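Local atomic coordinates of DnaJ homolog subfamily C member 10 (Mus musculus, PDB entry 3APQ), a protein that acts as a disulfide reductase of the endoplasmic reticulum, helping proteins to fold correctly and misfolded ones to be degraded, and activates the Hsp70 ATPase. Residues P36-P39 against N40-G43; R61-Y64 against D65-E69; T101-R104 against R105-D108. All coordinates share one frame; numbering follows the deposited sequence.

Interaction 1 (P36-P39 against N40-G43)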
ATOM      1  N   PRO A  36      16.863   0.695  23.643  1.00 22.34           N
ATOM      2  CA  PRO A  36      16.412   1.395  24.865  1.00 24.07           C
ATOM      3  C   PRO A  36      17.556   2.082  25.575  1.00 26.22           C
ATOM      4  O   PRO A  36      17.349   3.000  26.418  1.00 25.94           O
ATOM      5  CB  PRO A  36      15.852   0.258  25.717  1.00 24.13           C
ATOM      6  CG  PRO A  36      16.672  -0.938  25.301  1.00 23.57           C
ATOM      7  CD  PRO A  36      16.696  -0.766  23.800  1.00 23.07           C
ATOM      8  N   ASN A  37      18.766   1.679  25.222  1.00 26.49           N
ATOM      9  CA  ASN A  37      19.904   2.270  25.850  1.00 29.87           C
ATOM     10  C   ASN A  37      20.285   3.598  25.264  1.00 31.01           C
ATOM     11  O   ASN A  37      21.139   4.291  25.827  1.00 32.11           O
ATOM     12  CB  ASN A  37      21.073   1.312  25.870  1.00 30.26           C
ATOM     13  CG  ASN A  37      20.997   0.375  27.042  1.00 33.05           C
ATOM     14  OD1 ASN A  37      20.638   0.786  28.149  1.00 33.42           O
ATOM     15  ND2 ASN A  37      21.299  -0.888  26.807  1.00 33.07           N
ATOM     16  N   ASN A  38      19.626   3.964  24.172  1.00 30.84           N
ATOM     17  CA  ASN A  38      19.860   5.254  23.515  1.00 32.07           C
ATOM     18  C   ASN A  38      18.710   6.244  23.840  1.00 32.60           C
ATOM     19  O   ASN A  38      17.597   6.070  23.343  1.00 32.17           O
ATOM     20  CB  ASN A  38      20.027   5.021  21.997  1.00 31.18           C
ATOM     21  CG  ASN A  38      20.150   6.317  21.205  1.00 32.98           C
ATOM     22  OD1 ASN A  38      20.322   7.414  21.761  1.00 32.21           O
ATOM     23  ND2 ASN A  38      20.005   6.196  19.894  1.00 33.52           N
ATOM     24  N   PRO A  39      18.968   7.251  24.691  1.00 34.38           N
ATOM     25  CA  PRO A  39      17.981   8.279  25.113  1.00 35.05           C
ATOM     26  C   PRO A  39      17.357   9.134  23.976  1.00 35.05           C
ATOM     27  O   PRO A  39      16.205   9.583  24.113  1.00 35.05           O
ATOM     28  CB  PRO A  39      18.802   9.210  26.020  1.00 35.94           C
ATOM     29  CG  PRO A  39      20.252   8.914  25.695  1.00 36.65           C
ATOM     30  CD  PRO A  39      20.263   7.443  25.373  1.00 34.66           C
ATOM     31  N   ASN A  40      18.117   9.380  22.914  1.00 34.44           N
ATOM     32  CA  ASN A  40      17.656  10.161  21.768  1.00 34.34           C
ATOM     33  C   ASN A  40      16.889   9.328  20.749  1.00 32.79           C
ATOM     34  O   ASN A  40      16.307   9.878  19.783  1.00 31.76           O
ATOM     35  CB  ASN A  40      18.852  10.783  21.046  1.00 35.49           C
ATOM     36  CG  ASN A  40      19.726  11.630  21.969  1.00 41.08           C
ATOM     37  OD1 ASN A  40      19.528  11.664  23.189  1.00 47.52           O
ATOM     38  ND2 ASN A  40      20.717  12.318  21.382  1.00 44.31           N
ATOM     39  N   ALA A  41      16.923   8.000  20.894  1.00 31.33           N
ATOM     40  CA  ALA A  41      16.232   7.154  19.893  1.00 29.62           C
ATOM     41  C   ALA A  41      14.788   7.591  19.663  1.00 28.72           C
ATOM     42  O   ALA A  41      14.337   7.688  18.520  1.00 28.54           O
ATOM     43  CB  ALA A  41      16.283   5.678  20.267  1.00 29.41           C
ATOM     44  N   HIS A  42      14.056   7.843  20.746  1.00 29.06           N
ATOM     45  CA  HIS A  42      12.660   8.260  20.623  1.00 28.82           C
ATOM     46  C   HIS A  42      12.546   9.558  19.786  1.00 28.15           C
ATOM     47  O   HIS A  42      11.810   9.605  18.770  1.00 27.50           O
ATOM     48  CB  HIS A  42      12.079   8.427  22.015  1.00 30.31           C
ATOM     49  CG  HIS A  42      10.641   8.804  22.029  1.00 32.19           C
ATOM     50  ND1 HIS A  42       9.639   7.913  21.699  1.00 34.34           N
ATOM     51  CD2 HIS A  42      10.027   9.967  22.353  1.00 34.54           C
ATOM     52  CE1 HIS A  42       8.466   8.524  21.808  1.00 37.92           C
ATOM     53  NE2 HIS A  42       8.677   9.768  22.208  1.00 35.86           N
ATOM     54  N   GLY A  43      13.292  10.597  20.175  1.00 29.18           N
ATOM     55  CA  GLY A  43      13.199  11.915  19.478  1.00 29.25           C
ATOM     56  C   GLY A  43      13.552  11.863  17.996  1.00 28.95           C
ATOM     57  O   GLY A  43      12.835  12.402  17.127  1.00 26.12           O
TER
HETATM   58  O   HOH W   1      14.884   6.847  23.556  1.00 25.53           O
HETATM   59  O   HOH W   2      14.122  10.910  22.809  1.00 30.56           O

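Interaction 2 (R61-Y64 against D65-E69)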
ATOM      1  N   ARG A  61       1.960  15.830   0.850  1.00 20.41           N
ATOM      2  CA  ARG A  61       3.228  15.939   0.099  1.00 19.80           C
ATOM      3  C   ARG A  61       3.192  17.120  -0.899  1.00 19.81           C
ATOM      4  O   ARG A  61       4.179  17.833  -1.074  1.00 18.06           O
ATOM      5  CB  ARG A  61       3.481  14.652  -0.696  1.00 19.72           C
ATOM      6  CG  ARG A  61       4.881  14.608  -1.325  1.00 19.39           C
ATOM      7  CD  ARG A  61       5.120  13.210  -1.901  1.00 15.72           C
ATOM      8  NE  ARG A  61       6.411  13.200  -2.606  1.00 16.50           N
ATOM      9  CZ  ARG A  61       6.819  12.202  -3.383  1.00 14.75           C
ATOM     10  NH1 ARG A  61       6.040  11.124  -3.601  1.00 15.77           N
ATOM     11  NH2 ARG A  61       7.990  12.296  -3.987  1.00 14.21           N
ATOM     12  N   LYS A  62       2.073  17.280  -1.601  1.00 20.19           N
ATOM     13  CA  LYS A  62       1.959  18.373  -2.588  1.00 20.72           C
ATOM     14  C   LYS A  62       2.145  19.739  -1.920  1.00 20.69           C
ATOM     15  O   LYS A  62       2.856  20.634  -2.418  1.00 19.34           O
ATOM     16  CB  LYS A  62       0.582  18.285  -3.191  1.00 22.48           C
ATOM     17  CG  LYS A  62       0.295  19.271  -4.363  1.00 26.86           C
ATOM     18  CD  LYS A  62      -0.957  18.782  -5.135  1.00 35.45           C
ATOM     19  CE  LYS A  62      -0.958  17.244  -5.264  1.00 40.37           C
ATOM     20  NZ  LYS A  62      -2.316  16.654  -5.619  1.00 45.01           N
ATOM     21  N   LYS A  63       1.483  19.872  -0.784  1.00 20.12           N
ATOM     22  CA  LYS A  63       1.571  21.065   0.036  1.00 21.59           C
ATOM     23  C   LYS A  63       3.017  21.287   0.509  1.00 19.35           C
ATOM     24  O   LYS A  63       3.535  22.375   0.370  1.00 20.75           O
ATOM     25  CB  LYS A  63       0.638  20.929   1.233  1.00 22.26           C
ATOM     26  CG  LYS A  63       0.225  22.267   1.829  1.00 26.81           C
ATOM     27  CD  LYS A  63      -0.631  22.104   3.109  1.00 27.51           C
ATOM     28  CE  LYS A  63      -0.770  23.463   3.819  1.00 28.41           C
ATOM     29  NZ  LYS A  63      -1.540  23.375   5.108  1.00 31.17           N
ATOM     30  N   TYR A  64       3.657  20.231   1.027  1.00 19.06           N
ATOM     31  CA  TYR A  64       5.054  20.299   1.454  1.00 19.46           C
ATOM     32  C   TYR A  64       5.993  20.692   0.319  1.00 19.64           C
ATOM     33  O   TYR A  64       6.909  21.486   0.516  1.00 20.31           O
ATOM     34  CB  TYR A  64       5.497  18.937   2.050  1.00 19.22           C
ATOM     35  CG  TYR A  64       6.939  18.943   2.515  1.00 17.88           C
ATOM     36  CD1 TYR A  64       7.292  19.595   3.715  1.00 18.36           C
ATOM     37  CD2 TYR A  64       7.959  18.351   1.750  1.00 18.38           C
ATOM     38  CE1 TYR A  64       8.611  19.639   4.174  1.00 16.43           C
ATOM     39  CE2 TYR A  64       9.320  18.368   2.212  1.00 14.76           C
ATOM     40  CZ  TYR A  64       9.622  19.031   3.420  1.00 17.89           C
ATOM     41  OH  TYR A  64      10.896  19.072   3.973  1.00 18.69           O
ATOM     42  N   ASP A  65       5.787  20.085  -0.856  1.00 19.85           N
ATOM     43  CA  ASP A  65       6.595  20.397  -2.045  1.00 21.40           C
ATOM     44  C   ASP A  65       6.512  21.834  -2.397  1.00 22.47           C
ATOM     45  O   ASP A  65       7.532  22.460  -2.709  1.00 23.24           O
ATOM     46  CB  ASP A  65       6.164  19.531  -3.224  1.00 19.09           C
ATOM     47  CG  ASP A  65       6.682  18.133  -3.095  1.00 21.34           C
ATOM     48  OD1 ASP A  65       7.573  17.940  -2.234  1.00 20.41           O
ATOM     49  OD2 ASP A  65       6.250  17.226  -3.868  1.00 20.62           O
ATOM     50  N   LYS A  66       5.311  22.382  -2.274  1.00 24.00           N
ATOM     51  CA  LYS A  66       5.074  23.754  -2.675  1.00 25.81           C
ATOM     52  C   LYS A  66       5.499  24.804  -1.652  1.00 25.28           C
ATOM     53  O   LYS A  66       6.048  25.838  -2.024  1.00 25.70           O
ATOM     54  CB  LYS A  66       3.598  23.929  -3.008  1.00 26.90           C
ATOM     55  CG  LYS A  66       3.379  24.823  -4.187  1.00 33.43           C
ATOM     56  CD  LYS A  66       2.060  24.467  -4.850  1.00 37.31           C
ATOM     57  CE  LYS A  66       1.595  25.617  -5.707  1.00 42.25           C
ATOM     58  NZ  LYS A  66       0.182  25.383  -6.079  1.00 46.92           N
ATOM     59  N   TYR A  67       5.273  24.519  -0.375  1.00 24.58           N
ATOM     60  CA  TYR A  67       5.350  25.514   0.682  1.00 24.28           C
ATOM     61  C   TYR A  67       6.263  25.162   1.858  1.00 24.87           C
ATOM     62  O   TYR A  67       6.267  25.891   2.858  1.00 25.27           O
ATOM     63  CB  TYR A  67       3.953  25.694   1.264  1.00 24.63           C
ATOM     64  CG  TYR A  67       2.951  26.178   0.244  1.00 26.64           C
ATOM     65  CD1 TYR A  67       3.139  27.417  -0.384  1.00 24.56           C
ATOM     66  CD2 TYR A  67       1.834  25.389  -0.112  1.00 26.86           C
ATOM     67  CE1 TYR A  67       2.243  27.877  -1.328  1.00 30.33           C
ATOM     68  CE2 TYR A  67       0.925  25.837  -1.081  1.00 28.29           C
ATOM     69  CZ  TYR A  67       1.135  27.071  -1.659  1.00 26.83           C
ATOM     70  OH  TYR A  67       0.267  27.560  -2.577  1.00 31.73           O
ATOM     71  N   GLY A  68       6.960  24.030   1.803  1.00 23.57           N
ATOM     72  CA  GLY A  68       7.615  23.522   3.018  1.00 23.52           C
ATOM     73  C   GLY A  68       6.607  23.196   4.104  1.00 24.04           C
ATOM     74  O   GLY A  68       5.499  22.724   3.838  1.00 23.89           O
ATOM     75  N   GLU A  69       6.978  23.468   5.350  1.00 24.73           N
ATOM     76  CA  GLU A  69       6.250  22.937   6.508  1.00 25.04           C
ATOM     77  C   GLU A  69       5.037  23.777   6.919  1.00 26.24           C
ATOM     78  O   GLU A  69       4.593  23.737   8.064  1.00 26.11           O
ATOM     79  CB  GLU A  69       7.225  22.818   7.700  1.00 25.36           C
ATOM     80  CG  GLU A  69       8.301  21.751   7.480  1.00 25.11           C
ATOM     81  CD  GLU A  69       8.927  21.235   8.770  1.00 25.84           C
ATOM     82  OE1 GLU A  69       8.473  21.640   9.876  1.00 28.51           O
ATOM     83  OE2 GLU A  69       9.877  20.422   8.675  1.00 26.20           O
TER
HETATM   84  O   HOH W   3      11.230  20.116   6.444  1.00 23.67           O

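Interaction 3 (T101-R104 against R105-D108)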
ATOM      1  N   THR A 101       0.759  -1.695  -5.708  1.00 11.73           N
ATOM      2  CA  THR A 101       0.016  -1.165  -4.559  1.00 11.02           C
ATOM      3  C   THR A 101      -0.488   0.208  -4.947  1.00 13.15           C
ATOM      4  O   THR A 101       0.307   1.093  -5.304  1.00 13.71           O
ATOM      5  CB  THR A 101       0.914  -1.082  -3.333  1.00 12.19           C
ATOM      6  OG1 THR A 101       1.277  -2.411  -2.986  1.00 11.06           O
ATOM      7  CG2 THR A 101       0.194  -0.436  -2.138  1.00 12.12           C
ATOM      8  N   LEU A 102      -1.809   0.351  -4.936  1.00 12.93           N
ATOM      9  CA  LEU A 102      -2.466   1.518  -5.549  1.00 13.82           C
ATOM     10  C   LEU A 102      -2.918   2.429  -4.427  1.00 15.26           C
ATOM     11  O   LEU A 102      -3.590   1.974  -3.494  1.00 16.22           O
ATOM     12  CB  LEU A 102      -3.716   1.081  -6.325  1.00 12.60           C
ATOM     13  CG  LEU A 102      -3.408   0.173  -7.529  1.00 13.74           C
ATOM     14  CD1 LEU A 102      -4.707  -0.639  -7.891  1.00 12.42           C
ATOM     15  CD2 LEU A 102      -2.920   1.073  -8.703  1.00 13.09           C
ATOM     16  N   GLU A 103      -2.566   3.704  -4.544  1.00 14.20           N
ATOM     17  CA  GLU A 103      -3.193   4.749  -3.746  1.00 17.13           C
ATOM     18  C   GLU A 103      -4.393   5.337  -4.496  1.00 16.64           C
ATOM     19  O   GLU A 103      -4.592   4.999  -5.626  1.00 18.28           O
ATOM     20  CB  GLU A 103      -2.145   5.800  -3.368  1.00 18.18           C
ATOM     21  CG  GLU A 103      -1.180   5.229  -2.234  1.00 22.93           C
ATOM     22  CD  GLU A 103       0.110   4.547  -2.808  1.00 28.85           C
ATOM     23  OE1 GLU A 103       0.558   4.990  -3.893  1.00 29.16           O
ATOM     24  OE2 GLU A 103       0.723   3.630  -2.178  1.00 21.58           O
ATOM     25  N   ARG A 104      -5.176   6.242  -3.889  1.00 17.96           N
ATOM     26  CA  ARG A 104      -6.441   6.710  -4.525  1.00 18.60           C
ATOM     27  C   ARG A 104      -6.324   7.161  -6.006  1.00 18.61           C
ATOM     28  O   ARG A 104      -7.094   6.691  -6.861  1.00 19.12           O
ATOM     29  CB  ARG A 104      -7.088   7.802  -3.672  1.00 19.03           C
ATOM     30  CG  ARG A 104      -8.226   8.592  -4.331  1.00 24.69           C
ATOM     31  CD  ARG A 104      -9.548   7.787  -4.504  1.00 26.59           C
ATOM     32  NE  ARG A 104     -10.629   8.672  -4.999  1.00 30.79           N
ATOM     33  CZ  ARG A 104     -11.419   9.460  -4.242  1.00 33.58           C
ATOM     34  NH1 ARG A 104     -11.291   9.487  -2.915  1.00 31.05           N
ATOM     35  NH2 ARG A 104     -12.349  10.234  -4.813  1.00 32.10           N
ATOM     36  N   ARG A 105      -5.361   8.034  -6.337  1.00 19.95           N
ATOM     37  CA  ARG A 105      -5.298   8.567  -7.738  1.00 20.40           C
ATOM     38  C   ARG A 105      -5.078   7.424  -8.731  1.00 19.92           C
ATOM     39  O   ARG A 105      -5.754   7.301  -9.766  1.00 18.09           O
ATOM     40  CB  ARG A 105      -4.161   9.579  -7.849  1.00 22.41           C
ATOM     41  CG  ARG A 105      -4.027  10.248  -9.206  1.00 29.08           C
ATOM     42  CD  ARG A 105      -3.129  11.512  -9.097  1.00 39.09           C
ATOM     43  NE  ARG A 105      -3.809  12.560  -8.312  1.00 43.82           N
ATOM     44  CZ  ARG A 105      -4.794  13.361  -8.761  1.00 48.47           C
ATOM     45  NH1 ARG A 105      -5.235  13.283 -10.023  1.00 47.33           N
ATOM     46  NH2 ARG A 105      -5.342  14.262  -7.945  1.00 49.33           N
ATOM     47  N   GLU A 106      -4.126   6.563  -8.381  1.00 17.36           N
ATOM     48  CA  GLU A 106      -3.767   5.455  -9.241  1.00 17.61           C
ATOM     49  C   GLU A 106      -4.882   4.413  -9.278  1.00 16.22           C
ATOM     50  O   GLU A 106      -5.118   3.828 -10.327  1.00 15.18           O
ATOM     51  CB  GLU A 106      -2.436   4.884  -8.737  1.00 18.76           C
ATOM     52  CG  GLU A 106      -1.249   5.788  -9.067  1.00 21.31           C
ATOM     53  CD  GLU A 106      -1.109   7.020  -8.166  1.00 29.74           C
ATOM     54  OE1 GLU A 106      -1.625   7.011  -7.000  1.00 25.20           O
ATOM     55  OE2 GLU A 106      -0.499   8.012  -8.674  1.00 35.41           O
ATOM     56  N   PHE A 107      -5.584   4.204  -8.161  1.00 16.62           N
ATOM     57  CA  PHE A 107      -6.718   3.276  -8.161  1.00 16.27           C
ATOM     58  C   PHE A 107      -7.809   3.760  -9.128  1.00 17.19           C
ATOM     59  O   PHE A 107      -8.278   2.999  -9.961  1.00 17.13           O
ATOM     60  CB  PHE A 107      -7.341   3.111  -6.780  1.00 16.68           C
ATOM     61  CG  PHE A 107      -8.530   2.176  -6.789  1.00 17.53           C
ATOM     62  CD1 PHE A 107      -8.350   0.821  -6.571  1.00 19.37           C
ATOM     63  CD2 PHE A 107      -9.810   2.650  -7.065  1.00 22.18           C
ATOM     64  CE1 PHE A 107      -9.461  -0.056  -6.649  1.00 18.73           C
ATOM     65  CE2 PHE A 107     -10.900   1.801  -7.132  1.00 23.39           C
ATOM     66  CZ  PHE A 107     -10.717   0.459  -6.914  1.00 21.76           C
ATOM     67  N   ASP A 108      -8.214   5.027  -9.009  1.00 17.73           N
ATOM     68  CA  ASP A 108      -9.206   5.589  -9.911  1.00 19.85           C
ATOM     69  C   ASP A 108      -8.811   5.522 -11.398  1.00 21.32           C
ATOM     70  O   ASP A 108      -9.645   5.222 -12.253  1.00 21.60           O
ATOM     71  CB  ASP A 108      -9.572   7.040  -9.512  1.00 21.67           C
ATOM     72  CG  ASP A 108     -10.336   7.129  -8.169  1.00 26.01           C
ATOM     73  OD1 ASP A 108     -10.904   6.141  -7.643  1.00 28.74           O
ATOM     74  OD2 ASP A 108     -10.386   8.260  -7.655  1.00 33.30           O
TER

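Interaction 1 (P36-P39 against N40-G43)
The main-chain oxygen of N38 is held from two directions: the backbone N-H of A41 reaches N38 O at 3.2 Å, and water 1 probably donates to N38 O at 2.8 Å. The A41 bond closes a type I beta turn from N38 to A41, through which the loop after helix 16-30 of the J domain, the loop that carries the HPD motif in this family, turns into helix 41-55. The amide does not approach in the plane of its acceptor but stands above it, 62° out of the carbonyl plane.

The side chain of N38 adds a second bond within the same turn. With CG anti to the backbone N (chi1 175°), the carboxamide folds forward over the turn, and N38 OD1 accepts the N-H of N40 at 3.2 Å, forming an Asx turn whose bond caps the approach to the helix. Here too the donor lies above the acceptor plane, by 52°. The other branch of the amide, N38 ND2, rests on the methyl CB of A41 at 3.8 Å, a buried group.

P39, whose ring fixes phi and which has no N-H to offer, suits the second position of the turn. Its ring and the N40 side chain cross obliquely, with N40 OD1 3.8 Å from P39 CG. All these side chains except the A41 methyl lie at the surface.

Water supplies the acceptors for the next amides at this helix start. Water 1 also takes the N-H of H42, whose imidazole ND1 is hydrogen-bonded to the hydroxyl of Y80. Water 2 bridges the following step, accepting from G43 N at 2.8 Å and donating to P39 O at 2.8 Å.

Interaction 2 (R61-Y64 against D65-E69)
The ring of Y64 meets E69 at its edge, where E69 CG lies in the ring plane 3.9 Å from Y64 CE1, while F4 stacks on the ring. With CG anti to the backbone N (chi1 -180°), the Y64 ring reaches E69, and the two side chains run alongside, pointing the same way, at the end of helix 58-67, the last of the J domain. Water 3, in the ring plane, joins their polar ends, donating to E69 OE2 at 2.6 Å and lying 2.7 Å from Y64 OH; that hydroxyl also bonds F4 N, and E69 forms a salt bridge with R50. The Y67 ring carries K66 CB over one face; the K63 and Y67 side chains cross at about a right angle, K63 CG 4.0 Å from Y67 CD2.

R61 and D65 do not pair: D65 OD2 is 4.2 Å from R61 NE, well out of the guanidinium plane. R61 NE and D65 OD1 both bond the Y5 hydroxyl, and R61 NH2 bonds A14 O.

The helix ends at Y67; G68, next, has a positive phi, which favours glycine. Its N-H bonds Y64 O, and G68 O lies 3.4 Å from Y64 CA in a nearly straight CA-H...O contact.

Interaction 3 (T101-R104 against R105-D108)
R104 and D108 lie one helical turn apart, with their flat groups turned 68° against each other. D108 OD2 comes to the edge of the R104 guanidinium, almost exactly in its plane, and receives the NE-H at 2.7 Å from R104 NE in a salt bridge. NE approaches on the syn side, tilted 24° out of the carboxylate plane. R104 reaches it because its CG is anti to the backbone N and the chain then bends at chi2 (72°), which turns CD and NE toward the D108 carboxylate; R104 CD passes 3.3 Å from D108 OD2.

This is the first turn of helix 104-113 in the thioredoxin-fold domain, with E103 at the N-cap position. E103 O accepts from F107 N at 2.8 Å, nearly in line with the C=O bond, and R104 O accepts from D108 N in a very straight bond.

On the buried side L102 and F107 cross at about a right angle, L102 CD1 touching F107 CD1 at 4.1 Å, while the other methyl, L102 CD2, rests on E106 CB at 3.8 Å. The F107 ring also meets F175 edge to face.

With an alanine in place of D108 the carboxylate is gone, and R104 NE would probably be left without its charged mate, its bent chain more at liberty to swing away.

E103 OE1 and E106 OE1 come within 4.3 Å, a like-charge approach probably eased by the salt bridge of E103 with R20. R105 pairs with E58. Since R20 and E58 both belong to the J domain, the charges at this helix start face two ways: the R104-D108 pair stays within the turn, while E103 and R105 reach across to that domain and probably help hold the two together.

Interactions 1 and 2 belong to the J domain and interaction 3 to the first thioredoxin domain, in that order along the chain. Interaction 1 starts helix 41-55 and interaction 2 ends helix 58-67, the next in sequence; their centres are about 29 Å apart. Interaction 3, at the start of helix 104-113 after edge strand 100-101, has its centre about 36 Å from that of interaction 1 but about 21 Å from that of interaction 2, whose nearest atoms lie about 5 Å away without touching. Helix 58-67 lies near the domain junction, where salt bridges R105-E58 and E103-R20 cross, consistent with the two domains packing against each other; interaction 1 sits at the far end.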